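Local coordinates for LEOA (Escherichia coli, PDB 4AUR), which is a bacterial dynamin-like protein that probably binds and hydrolyses GTP, and is probably linked to the LT toxin of enterotoxigenic strains, at residues L407-E412 / S429-K434; S89-Y95 / I106-G111; G360-D364 / A470-G474; L332-E336 / F511-Y515. All blocks are in the same frame, centred on the assembly; numbering follows the deposited sequence.

Contact 1: L407-E412 / S429-K434; sequences LSGLGE and SPATLK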
loop_
_atom_site.group_PDB
_atom_site.type_symbol
_atom_site.label_atom_id
_atom_site.label_comp_id
_atom_site.label_asym_id
_atom_site.label_seq_id
_atom_site.Cartn_x
_atom_site.Cartn_y
_atom_site.Cartn_z
ATOM N N LEU A 407 13.146 1.007 0.313
ATOM C CA LEU A 407 13.031 2.460 0.404
ATOM C C LEU A 407 13.628 3.225 -0.770
ATOM O O LEU A 407 13.230 4.342 -1.016
ATOM C CB LEU A 407 13.682 2.966 1.679
ATOM C CG LEU A 407 13.082 2.527 3.012
ATOM C CD1 LEU A 407 13.984 3.001 4.122
ATOM C CD2 LEU A 407 11.717 3.105 3.249
ATOM N N SER A 408 14.587 2.664 -1.497
ATOM C CA SER A 408 15.183 3.409 -2.611
ATOM C C SER A 408 14.256 3.415 -3.807
ATOM O O SER A 408 14.282 4.360 -4.597
ATOM C CB SER A 408 16.533 2.810 -3.013
ATOM O OG SER A 408 17.530 3.064 -2.034
ATOM N N GLY A 409 13.444 2.359 -3.931
ATOM C CA GLY A 409 12.480 2.207 -5.020
ATOM C C GLY A 409 11.140 2.883 -4.795
ATOM O O GLY A 409 10.232 2.751 -5.617
ATOM N N LEU A 410 10.987 3.599 -3.688
ATOM C CA LEU A 410 9.724 4.269 -3.417
ATOM C C LEU A 410 9.671 5.629 -4.086
ATOM O O LEU A 410 8.603 6.062 -4.497
ATOM C CB LEU A 410 9.499 4.418 -1.913
ATOM C CG LEU A 410 9.367 3.086 -1.164
ATOM C CD1 LEU A 410 9.008 3.328 0.295
ATOM C CD2 LEU A 410 8.350 2.151 -1.808
ATOM N N GLY A 411 10.827 6.295 -4.192
ATOM C CA GLY A 411 10.900 7.664 -4.702
ATOM C C GLY A 411 11.044 8.581 -3.516
ATOM O O GLY A 411 10.615 8.230 -2.432
ATOM N N GLU A 412 11.628 9.759 -3.677
ATOM C CA GLU A 412 11.920 10.561 -2.482
ATOM C C GLU A 412 10.677 11.262 -1.963
ATOM O O GLU A 412 10.677 11.727 -0.840
ATOM C CB GLU A 412 13.046 11.575 -2.714
ATOM C CG GLU A 412 14.189 11.487 -1.702
ATOM C CD GLU A 412 13.822 11.967 -0.294
ATOM O OE1 GLU A 412 13.975 13.179 0.031
ATOM O OE2 GLU A 412 13.424 11.108 0.506
ATOM N N SER A 429 11.230 10.965 5.498
ATOM C CA SER A 429 11.192 10.579 4.091
ATOM C C SER A 429 11.904 9.243 3.880
ATOM O O SER A 429 12.623 8.766 4.760
ATOM C CB SER A 429 11.869 11.662 3.259
ATOM O OG SER A 429 13.294 11.693 3.465
ATOM N N PRO A 430 11.730 8.628 2.717
ATOM C CA PRO A 430 12.514 7.442 2.499
ATOM C C PRO A 430 13.980 7.658 2.775
ATOM O O PRO A 430 14.635 6.766 3.326
ATOM C CB PRO A 430 12.296 7.144 1.037
ATOM C CG PRO A 430 10.924 7.625 0.800
ATOM C CD PRO A 430 10.745 8.835 1.660
ATOM N N ALA A 431 14.491 8.839 2.427
ATOM C CA ALA A 431 15.901 9.085 2.597
ATOM C C ALA A 431 16.275 9.320 4.049
ATOM O O ALA A 431 17.422 9.057 4.411
ATOM C CB ALA A 431 16.372 10.221 1.716
ATOM N N THR A 432 15.351 9.799 4.893
ATOM C CA THR A 432 15.714 9.991 6.299
ATOM C C THR A 432 15.821 8.657 6.964
ATOM O O THR A 432 16.659 8.487 7.840
ATOM C CB THR A 432 14.784 10.907 7.122
ATOM O OG1 THR A 432 13.481 10.316 7.301
ATOM C CG2 THR A 432 14.664 12.276 6.480
ATOM N N LEU A 433 14.986 7.712 6.538
ATOM C CA LEU A 433 14.911 6.417 7.156
ATOM C C LEU A 433 16.012 5.592 6.581
ATOM O O LEU A 433 16.600 4.787 7.269
ATOM C CB LEU A 433 13.579 5.732 6.861
ATOM C CG LEU A 433 12.258 6.337 7.339
ATOM C CD1 LEU A 433 11.086 5.927 6.450
ATOM C CD2 LEU A 433 12.000 5.932 8.775
ATOM N N LYS A 434 16.278 5.756 5.301
ATOM C CA LYS A 434 17.377 5.030 4.689
ATOM C C LYS A 434 18.670 5.345 5.452
ATOM O O LYS A 434 19.410 4.454 5.788
ATOM C CB LYS A 434 17.498 5.414 3.229
ATOM C CG LYS A 434 18.381 4.503 2.412
ATOM C CD LYS A 434 18.065 4.560 0.921
ATOM C CE LYS A 434 18.795 5.699 0.217
ATOM N NZ LYS A 434 18.914 5.472 -1.261
#
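Glu-412 reaches over to the first turn of helix 430-447, where Ser-429 and Thr-432 form a capping box, and its OE2 is gripped by two donors. One is the Ser-429 hydroxyl, with OG 3.0 Å from Glu-412 OE2 on the syn lone pair. The other is the backbone amide of Ala-431, whose N lies 3.2 Å from Glu-412 OE2 and comes from above the carboxylate plane, 38° out of it, with 151° at the hydrogen. Placed at the amino end of the helix, the carboxylate probably gains from the helix dipole. A bend at chi2 (-71°) directs the Glu-412 carboxylate toward that helix start. Pro-430 CB packs 4.4 Å from Leu-407 CB, and its ring also lies against Leu-410 and the Gly-411 carbonyl. Leu-407 lies roughly perpendicular to Leu-433, with CD1 of Leu-407 3.9 Å from CB of Leu-433, and Phe-299 of helix 275-343 touches both leucines. Gly-411, at positive phi, is where the chain leaves helical geometry; the contact joins the end of helix 368-408 to the start of helix 430-447 within the dynamin-like helical domain. The capping box is closed by Ser-429 N to Thr-432 OG1 and Thr-432 N to Ser-429 OG. At the far end Lys-434 NZ donates to Ser-408 OG over 2.9 Å, and the same hydroxyl is hydrogen-bonded to Glu-404 O.

Contact 2: S89-Y95 / I106-G111; sequences SDRLSIY and IVDTPG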
loop_
_atom_site.group_PDB
_atom_site.type_symbol
_atom_site.label_atom_id
_atom_site.label_comp_id
_atom_site.label_asym_id
_atom_site.label_seq_id
_atom_site.Cartn_x
_atom_site.Cartn_y
_atom_site.Cartn_z
ATOM N N SER A 89 -42.406 32.924 -27.787
ATOM C CA SER A 89 -41.841 34.060 -27.073
ATOM C C SER A 89 -40.342 33.943 -27.245
ATOM O O SER A 89 -39.783 32.904 -26.915
ATOM C CB SER A 89 -42.185 34.003 -25.583
ATOM O OG SER A 89 -41.228 33.244 -24.854
ATOM N N ASP A 90 -39.683 34.981 -27.755
ATOM C CA ASP A 90 -38.223 34.923 -27.943
ATOM C C ASP A 90 -37.469 35.094 -26.614
ATOM O O ASP A 90 -36.685 36.030 -26.445
ATOM C CB ASP A 90 -37.749 35.941 -28.999
ATOM C CG ASP A 90 -37.965 35.447 -30.426
ATOM O OD1 ASP A 90 -37.273 34.488 -30.843
ATOM O OD2 ASP A 90 -38.831 36.011 -31.128
ATOM N N ARG A 91 -37.740 34.185 -25.679
ATOM C CA ARG A 91 -37.028 34.092 -24.417
ATOM C C ARG A 91 -37.097 32.637 -23.968
ATOM O O ARG A 91 -37.834 31.838 -24.519
ATOM C CB ARG A 91 -37.679 34.932 -23.294
ATOM C CG ARG A 91 -37.969 36.393 -23.568
ATOM C CD ARG A 91 -36.722 37.259 -23.546
ATOM N NE ARG A 91 -37.027 38.593 -24.074
ATOM C CZ ARG A 91 -36.125 39.534 -24.360
ATOM N NH1 ARG A 91 -34.820 39.317 -24.170
ATOM N NH2 ARG A 91 -36.539 40.707 -24.840
ATOM N N LEU A 92 -36.347 32.323 -22.926
ATOM C CA LEU A 92 -36.527 31.099 -22.194
ATOM C C LEU A 92 -37.821 31.137 -21.399
ATOM O O LEU A 92 -38.335 32.205 -21.037
ATOM C CB LEU A 92 -35.367 30.955 -21.226
ATOM C CG LEU A 92 -35.334 29.813 -20.226
ATOM C CD1 LEU A 92 -34.883 28.549 -20.922
ATOM C CD2 LEU A 92 -34.391 30.176 -19.091
ATOM N N SER A 93 -38.348 29.964 -21.095
ATOM C CA SER A 93 -39.537 29.908 -20.293
ATOM C C SER A 93 -39.604 28.665 -19.428
ATOM O O SER A 93 -39.052 27.611 -19.761
ATOM C CB SER A 93 -40.790 30.059 -21.171
ATOM O OG SER A 93 -40.659 29.346 -22.391
ATOM N N ILE A 94 -40.297 28.827 -18.302
ATOM C CA ILE A 94 -40.345 27.843 -17.249
ATOM C C ILE A 94 -41.770 27.631 -16.805
ATOM O O ILE A 94 -42.470 28.594 -16.524
ATOM C CB ILE A 94 -39.548 28.325 -16.031
ATOM C CG1 ILE A 94 -38.159 28.756 -16.476
ATOM C CG2 ILE A 94 -39.487 27.226 -14.976
ATOM C CD1 ILE A 94 -37.055 28.499 -15.479
ATOM N N TYR A 95 -42.187 26.371 -16.720
ATOM C CA TYR A 95 -43.522 26.019 -16.271
ATOM C C TYR A 95 -43.376 25.116 -15.060
ATOM O O TYR A 95 -42.563 24.213 -15.067
ATOM C CB TYR A 95 -44.301 25.352 -17.392
ATOM C CG TYR A 95 -44.221 26.127 -18.681
ATOM C CD1 TYR A 95 -45.123 27.145 -18.979
ATOM C CD2 TYR A 95 -43.207 25.873 -19.590
ATOM C CE1 TYR A 95 -45.018 27.873 -20.169
ATOM C CE2 TYR A 95 -43.089 26.588 -20.773
ATOM C CZ TYR A 95 -43.992 27.584 -21.071
ATOM O OH TYR A 95 -43.843 28.259 -22.280
ATOM N N ILE A 106 -40.275 22.868 -15.952
ATOM C CA ILE A 106 -40.282 22.455 -17.346
ATOM C C ILE A 106 -39.751 23.633 -18.084
ATOM O O ILE A 106 -40.376 24.668 -18.098
ATOM C CB ILE A 106 -41.698 22.069 -17.815
ATOM C CG1 ILE A 106 -42.114 20.779 -17.100
ATOM C CG2 ILE A 106 -41.727 21.853 -19.321
ATOM C CD1 ILE A 106 -43.583 20.459 -17.139
ATOM N N VAL A 107 -38.560 23.498 -18.647
ATOM C CA VAL A 107 -37.909 24.627 -19.313
ATOM C C VAL A 107 -38.012 24.418 -20.798
ATOM O O VAL A 107 -38.037 23.286 -21.248
ATOM C CB VAL A 107 -36.431 24.762 -18.916
ATOM C CG1 VAL A 107 -36.321 25.084 -17.449
ATOM C CG2 VAL A 107 -35.648 23.496 -19.208
ATOM N N ASP A 108 -38.076 25.491 -21.566
ATOM C CA ASP A 108 -38.069 25.355 -23.029
ATOM C C ASP A 108 -37.697 26.686 -23.671
ATOM O O ASP A 108 -37.682 27.724 -23.023
ATOM C CB ASP A 108 -39.443 24.827 -23.501
ATOM C CG ASP A 108 -39.666 24.932 -25.008
ATOM O OD1 ASP A 108 -38.971 24.240 -25.781
ATOM O OD2 ASP A 108 -40.568 25.709 -25.412
ATOM N N THR A 109 -37.370 26.633 -24.942
ATOM C CA THR A 109 -37.032 27.796 -25.698
ATOM C C THR A 109 -37.989 27.887 -26.884
ATOM O O THR A 109 -37.648 27.452 -27.973
ATOM C CB THR A 109 -35.609 27.607 -26.194
ATOM O OG1 THR A 109 -35.497 26.286 -26.736
ATOM C CG2 THR A 109 -34.661 27.702 -25.045
ATOM N N PRO A 110 -39.196 28.447 -26.689
ATOM C CA PRO A 110 -40.221 28.386 -27.740
ATOM C C PRO A 110 -39.878 29.091 -29.053
ATOM O O PRO A 110 -40.296 28.646 -30.104
ATOM C CB PRO A 110 -41.439 29.062 -27.085
ATOM C CG PRO A 110 -41.160 29.043 -25.625
ATOM C CD PRO A 110 -39.676 29.235 -25.548
ATOM N N GLY A 111 -39.124 30.177 -28.986
ATOM C CA GLY A 111 -38.704 30.887 -30.191
ATOM C C GLY A 111 -38.155 30.014 -31.310
ATOM O O GLY A 111 -38.476 30.235 -32.475
#
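The axes of the segments 93-95 and 106-108 run antiparallel at 158° and approach to 4.6 Å, with Ser-93/Asp-108 and Tyr-95/Ile-106 as hydrogen-bonded pairs on either side of the non-hydrogen-bonded pair Ile-94/Val-107. Each hydrogen-bonded pair is joined by two backbone bonds; in one of them Tyr-95 N lies 2.8 Å from Ile-106 O. In the middle pair, Val-107 CA approaches Ser-93 O at 3.2 Å in a CA-H...O contact.

On one face Ile-94 and Val-107 project together, flank to flank, Ile-94 CD1 being 4.0 Å from Val-107 CG1; Tyr-134 of helix 129-136 touches both. The other face carries Ser-93, Tyr-95, Ile-106 and Asp-108. There CB of Tyr-95 meets CB of Ile-106 at 4.2 Å, while the tyrosine ring extends along the strand toward Pro-110. With chi1 at 40°, Ser-93 OG sits between its own backbone N and carbonyl carbon and comes 3.3 Å from CG of Pro-110. The Pro-110 ring also meets segment 89-95 just ahead of its strand, Pro-110 CD lying 3.4 Å from Arg-91 O. Beyond the bridges, Gly-111 N makes a weak hydrogen bond to Ser-89 O. Asp-108 turns its carboxylate to Lys-66, where OD1 makes a salt bridge with NZ.

Asp-108, Thr-109, Pro-110 and Gly-111 read DTPG, consistent with the G3 (Walker B) motif of dynamin-type GTPases, set beside a probable P-loop containing Lys-66; strand 93-95 forms the antiparallel edge of the GTPase-type sheet.

Contact 3: G360-D364 / A470-G474; sequences GYTED and AGPVG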
loop_
_atom_site.group_PDB
_atom_site.type_symbol
_atom_site.label_atom_id
_atom_site.label_comp_id
_atom_site.label_asym_id
_atom_site.label_seq_id
_atom_site.Cartn_x
_atom_site.Cartn_y
_atom_site.Cartn_z
ATOM N N GLY A 360 58.545 -30.512 24.669
ATOM C CA GLY A 360 59.491 -29.729 23.878
ATOM C C GLY A 360 60.627 -29.347 24.781
ATOM O O GLY A 360 60.376 -28.941 25.880
ATOM N N TYR A 361 61.879 -29.480 24.339
ATOM C CA TYR A 361 63.016 -29.199 25.223
ATOM C C TYR A 361 64.143 -28.525 24.461
ATOM O O TYR A 361 64.730 -29.127 23.589
ATOM C CB TYR A 361 63.471 -30.502 25.899
ATOM C CG TYR A 361 64.684 -30.387 26.802
ATOM C CD1 TYR A 361 64.871 -29.291 27.652
ATOM C CD2 TYR A 361 65.620 -31.392 26.830
ATOM C CE1 TYR A 361 65.978 -29.194 28.473
ATOM C CE2 TYR A 361 66.725 -31.311 27.641
ATOM C CZ TYR A 361 66.905 -30.215 28.458
ATOM O OH TYR A 361 68.038 -30.172 29.254
ATOM N N THR A 362 64.438 -27.279 24.822
ATOM C CA THR A 362 65.275 -26.372 24.031
ATOM C C THR A 362 66.233 -25.599 24.973
ATOM O O THR A 362 66.076 -25.664 26.193
ATOM C CB THR A 362 64.362 -25.389 23.257
ATOM O OG1 THR A 362 63.483 -26.118 22.398
ATOM C CG2 THR A 362 65.148 -24.464 22.384
ATOM N N GLU A 363 67.227 -24.886 24.450
ATOM C CA GLU A 363 68.036 -24.019 25.323
ATOM C C GLU A 363 67.124 -23.070 26.105
ATOM O O GLU A 363 67.236 -22.979 27.323
ATOM C CB GLU A 363 69.098 -23.247 24.520
ATOM C CG GLU A 363 69.742 -22.048 25.235
ATOM C CD GLU A 363 70.629 -22.413 26.440
ATOM O OE1 GLU A 363 70.599 -23.580 26.921
ATOM O OE2 GLU A 363 71.373 -21.512 26.903
ATOM N N ASP A 364 66.234 -22.379 25.385
ATOM C CA ASP A 364 65.108 -21.597 25.943
ATOM C C ASP A 364 64.473 -22.244 27.177
ATOM O O ASP A 364 64.132 -21.555 28.144
ATOM C CB ASP A 364 63.980 -21.444 24.894
ATOM C CG ASP A 364 64.251 -20.352 23.836
ATOM O OD1 ASP A 364 65.271 -19.617 23.917
ATOM O OD2 ASP A 364 63.409 -20.230 22.911
ATOM N N ALA A 470 67.755 -34.710 32.570
ATOM C CA ALA A 470 67.230 -34.505 31.235
ATOM C C ALA A 470 68.306 -34.649 30.173
ATOM O O ALA A 470 68.055 -35.188 29.091
ATOM C CB ALA A 470 66.600 -33.127 31.138
ATOM N N GLY A 471 69.494 -34.134 30.459
ATOM C CA GLY A 471 70.597 -34.220 29.515
ATOM C C GLY A 471 70.751 -32.962 28.696
ATOM O O GLY A 471 69.865 -32.105 28.682
ATOM N N PRO A 472 71.894 -32.830 28.015
ATOM C CA PRO A 472 72.135 -31.647 27.213
ATOM C C PRO A 472 71.168 -31.605 26.035
ATOM O O PRO A 472 70.967 -32.623 25.374
ATOM C CB PRO A 472 73.569 -31.841 26.737
ATOM C CG PRO A 472 73.761 -33.323 26.726
ATOM C CD PRO A 472 73.015 -33.783 27.939
ATOM N N VAL A 473 70.590 -30.430 25.788
ATOM C CA VAL A 473 69.538 -30.248 24.792
ATOM C C VAL A 473 69.975 -30.735 23.429
ATOM O O VAL A 473 71.125 -30.542 23.050
ATOM C CB VAL A 473 69.152 -28.759 24.676
ATOM C CG1 VAL A 473 68.369 -28.460 23.394
ATOM C CG2 VAL A 473 68.367 -28.346 25.900
ATOM N N GLY A 474 69.055 -31.386 22.711
ATOM C CA GLY A 474 69.256 -31.740 21.305
ATOM C C GLY A 474 70.304 -32.796 21.013
ATOM O O GLY A 474 70.648 -33.014 19.842
#
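Tyr-361 and Val-473 have most of the surface buried here, and the contact is organised round the tyrosine ring. A chi1 of 177° swings the ring away from its own backbone N and out from the 360-364 loop toward the 470-474 loop. Tyr-361 OH donates to Gly-471 O over 2.7 Å, nearly along the C=O axis at 167°, and the acceptor sits at the ring's edge, in its plane. That single bond pins the end of the ring to the backbone of the opposite loop.

Val-473 supplies the cover. Its CG2 lies 3.7 Å from the centroid of the Tyr-361 ring and 19° off the normal, a CH-pi contact over one face, displaced toward the rim so that the closest ring atom is CZ at 3.5 Å from CG2. Val-473 CG2 also comes 3.5 Å from Thr-362 O, while Val-473 CG1 packs against the backbone of Tyr-361 and Thr-362, 3.8 Å from Thr-362 CA. Ala-470 adds a smaller apolar touch, its CB 3.9 Å from Tyr-361 CE2.

Helix 351-359 completes the setting. Met-355 touches both Tyr-361 and Ala-470, and Arg-352 touches the tyrosine while its NH1 gives hydrogen bonds to the carbonyl oxygens of Ala-470 and Pro-472. This is loop-to-loop packing in the dynamin-like helical domain: a tyrosine bonded at its hydroxyl and covered on one face by a valine methyl, joining the link between helices 351-359 and 368-408 to the one after helix 464-467.

Contact 4: L332-E336 / F511-Y515; sequences LNLME and FEDIY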
loop_
_atom_site.group_PDB
_atom_site.type_symbol
_atom_site.label_atom_id
_atom_site.label_comp_id
_atom_site.label_asym_id
_atom_site.label_seq_id
_atom_site.Cartn_x
_atom_site.Cartn_y
_atom_site.Cartn_z
ATOM N N LEU A 332 40.731 -29.772 25.473
ATOM C CA LEU A 332 41.869 -29.377 26.295
ATOM C C LEU A 332 41.986 -30.196 27.576
ATOM O O LEU A 332 43.080 -30.385 28.076
ATOM C CB LEU A 332 41.777 -27.902 26.673
ATOM C CG LEU A 332 41.904 -26.854 25.580
ATOM C CD1 LEU A 332 41.635 -25.469 26.134
ATOM C CD2 LEU A 332 43.273 -26.886 24.955
ATOM N N ASN A 333 40.862 -30.654 28.106
ATOM C CA ASN A 333 40.846 -31.435 29.321
ATOM C C ASN A 333 41.378 -32.861 29.074
ATOM O O ASN A 333 42.123 -33.398 29.881
ATOM C CB ASN A 333 39.441 -31.465 29.923
ATOM C CG ASN A 333 39.451 -31.579 31.444
ATOM O OD1 ASN A 333 40.104 -30.793 32.162
ATOM N ND2 ASN A 333 38.702 -32.547 31.952
ATOM N N LEU A 334 41.023 -33.467 27.948
ATOM C CA LEU A 334 41.646 -34.725 27.561
ATOM C C LEU A 334 43.156 -34.583 27.392
ATOM O O LEU A 334 43.932 -35.405 27.859
ATOM C CB LEU A 334 41.057 -35.249 26.259
ATOM C CG LEU A 334 39.754 -36.005 26.445
ATOM C CD1 LEU A 334 39.005 -36.093 25.121
ATOM C CD2 LEU A 334 40.016 -37.394 27.027
HETATM N N MSE A 335 43.573 -33.531 26.721
HETATM C CA MSE A 335 44.965 -33.357 26.424
HETATM C C MSE A 335 45.740 -33.368 27.683
HETATM O O MSE A 335 46.751 -34.012 27.756
HETATM C CB MSE A 335 45.136 -32.050 25.699
HETATM C CG MSE A 335 46.368 -32.103 24.817
HETATM SE SE MSE A 335 46.528 -30.309 24.072
HETATM C CE MSE A 335 45.070 -30.485 22.751
ATOM N N GLU A 336 45.230 -32.680 28.699
ATOM C CA GLU A 336 45.886 -32.568 30.003
ATOM C C GLU A 336 45.789 -33.853 30.794
ATOM O O GLU A 336 46.734 -34.213 31.453
ATOM C CB GLU A 336 45.284 -31.412 30.806
ATOM C CG GLU A 336 46.094 -30.962 32.020
ATOM C CD GLU A 336 45.371 -29.938 32.896
ATOM O OE1 GLU A 336 44.164 -29.687 32.694
ATOM O OE2 GLU A 336 46.012 -29.362 33.800
ATOM N N PHE A 511 47.067 -24.625 30.759
ATOM C CA PHE A 511 45.651 -24.917 30.737
ATOM C C PHE A 511 44.931 -24.071 31.784
ATOM O O PHE A 511 43.928 -23.451 31.492
ATOM C CB PHE A 511 45.390 -26.398 31.002
ATOM C CG PHE A 511 46.003 -27.330 29.989
ATOM C CD1 PHE A 511 45.351 -27.639 28.825
ATOM C CD2 PHE A 511 47.211 -27.940 30.238
ATOM C CE1 PHE A 511 45.903 -28.509 27.904
ATOM C CE2 PHE A 511 47.762 -28.822 29.334
ATOM C CZ PHE A 511 47.109 -29.102 28.158
ATOM N N GLU A 512 45.448 -24.026 33.002
ATOM C CA GLU A 512 44.777 -23.296 34.074
ATOM C C GLU A 512 44.294 -21.941 33.580
ATOM O O GLU A 512 43.157 -21.551 33.808
ATOM C CB GLU A 512 45.698 -23.115 35.294
ATOM C CG GLU A 512 45.567 -24.212 36.348
ATOM C CD GLU A 512 46.859 -24.445 37.142
ATOM O OE1 GLU A 512 47.715 -23.529 37.180
ATOM O OE2 GLU A 512 47.025 -25.553 37.729
ATOM N N ASP A 513 45.167 -21.239 32.879
ATOM C CA ASP A 513 44.894 -19.883 32.462
ATOM C C ASP A 513 43.646 -19.863 31.587
ATOM O O ASP A 513 42.652 -19.198 31.895
ATOM C CB ASP A 513 46.104 -19.318 31.719
ATOM C CG ASP A 513 47.403 -19.400 32.547
ATOM O OD1 ASP A 513 47.355 -19.833 33.730
ATOM O OD2 ASP A 513 48.474 -19.031 32.007
ATOM N N ILE A 514 43.689 -20.639 30.519
ATOM C CA ILE A 514 42.615 -20.677 29.553
ATOM C C ILE A 514 41.326 -21.295 30.077
ATOM O O ILE A 514 40.267 -21.006 29.569
ATOM C CB ILE A 514 43.048 -21.437 28.309
ATOM C CG1 ILE A 514 42.015 -21.294 27.225
ATOM C CG2 ILE A 514 43.186 -22.910 28.596
ATOM C CD1 ILE A 514 42.531 -21.869 25.938
ATOM N N TYR A 515 41.390 -22.169 31.065
ATOM C CA TYR A 515 40.154 -22.668 31.631
ATOM C C TYR A 515 39.428 -21.538 32.373
ATOM O O TYR A 515 38.204 -21.515 32.385
ATOM C CB TYR A 515 40.392 -23.824 32.590
ATOM C CG TYR A 515 40.900 -25.143 32.012
ATOM C CD1 TYR A 515 40.716 -25.502 30.676
ATOM C CD2 TYR A 515 41.554 -26.059 32.842
ATOM C CE1 TYR A 515 41.175 -26.714 30.197
ATOM C CE2 TYR A 515 42.002 -27.273 32.366
ATOM C CZ TYR A 515 41.808 -27.599 31.046
ATOM O OH TYR A 515 42.268 -28.824 30.604
#
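Two antiparallel helices of the dynamin-like helical domain, 275-343 and 489-518, are bridged here by their side chains: the axes of the short segments run at 162° and approach to 11.4 Å at their closest. Glu-336 and Phe-511 run antiparallel along each other, the carboxylate stacked on the ring with their planes 17° apart. CB of Glu-336 lies 3.8 Å from the Phe-511 centroid and nearly on the ring normal, a CH-pi contact over its centre. Because CG is anti to the backbone N (chi1 -165°) and the chain continues extended, the carboxylate runs on to Tyr-515, whose OH donates to Glu-336 OE1 over 3.0 Å. That bond meets OE1 on the anti side, out of the carboxylate plane.

Next to this, Leu-332 CB touches Tyr-515 CE1 at the ring's edge, 3.8 Å away, while Leu-332 CD1 meets Ile-514 CD1 tip to tip at 3.7 Å. Met-335, a selenomethionine, brings its SE to the edge of the Phe-511 ring, 5.4 Å from the centroid, a Met-aromatic contact. Helix 368-408 packs alongside, touching Met-335 and Phe-511 through Arg-373, Ser-377 and Ile-374. Side chains thus span the gap between two antiparallel helices, consistent with the long helical stalk of dynamin-like proteins.

The four contacts are spread along an elongated molecule with a radius of gyration of about 50 Å. Contact 2 lies at one end, in the GTPase-type sheet beside the probable P-loop, and its centre is about 131 Å from that of contact 3 and 113 Å from that of contact 4, both on the opposite side of the chain's centre. Contact 1 is intermediate, about 62 Å from contact 2 and 54 Å from contact 4, centre to centre. Contacts 3 and 4 are neighbours, with centres about 24 Å and nearest atoms about 12 Å apart, yet they do not touch. In sequence, 332-336 and 511-515 enclose contact 3, whose segments in turn enclose contact 1.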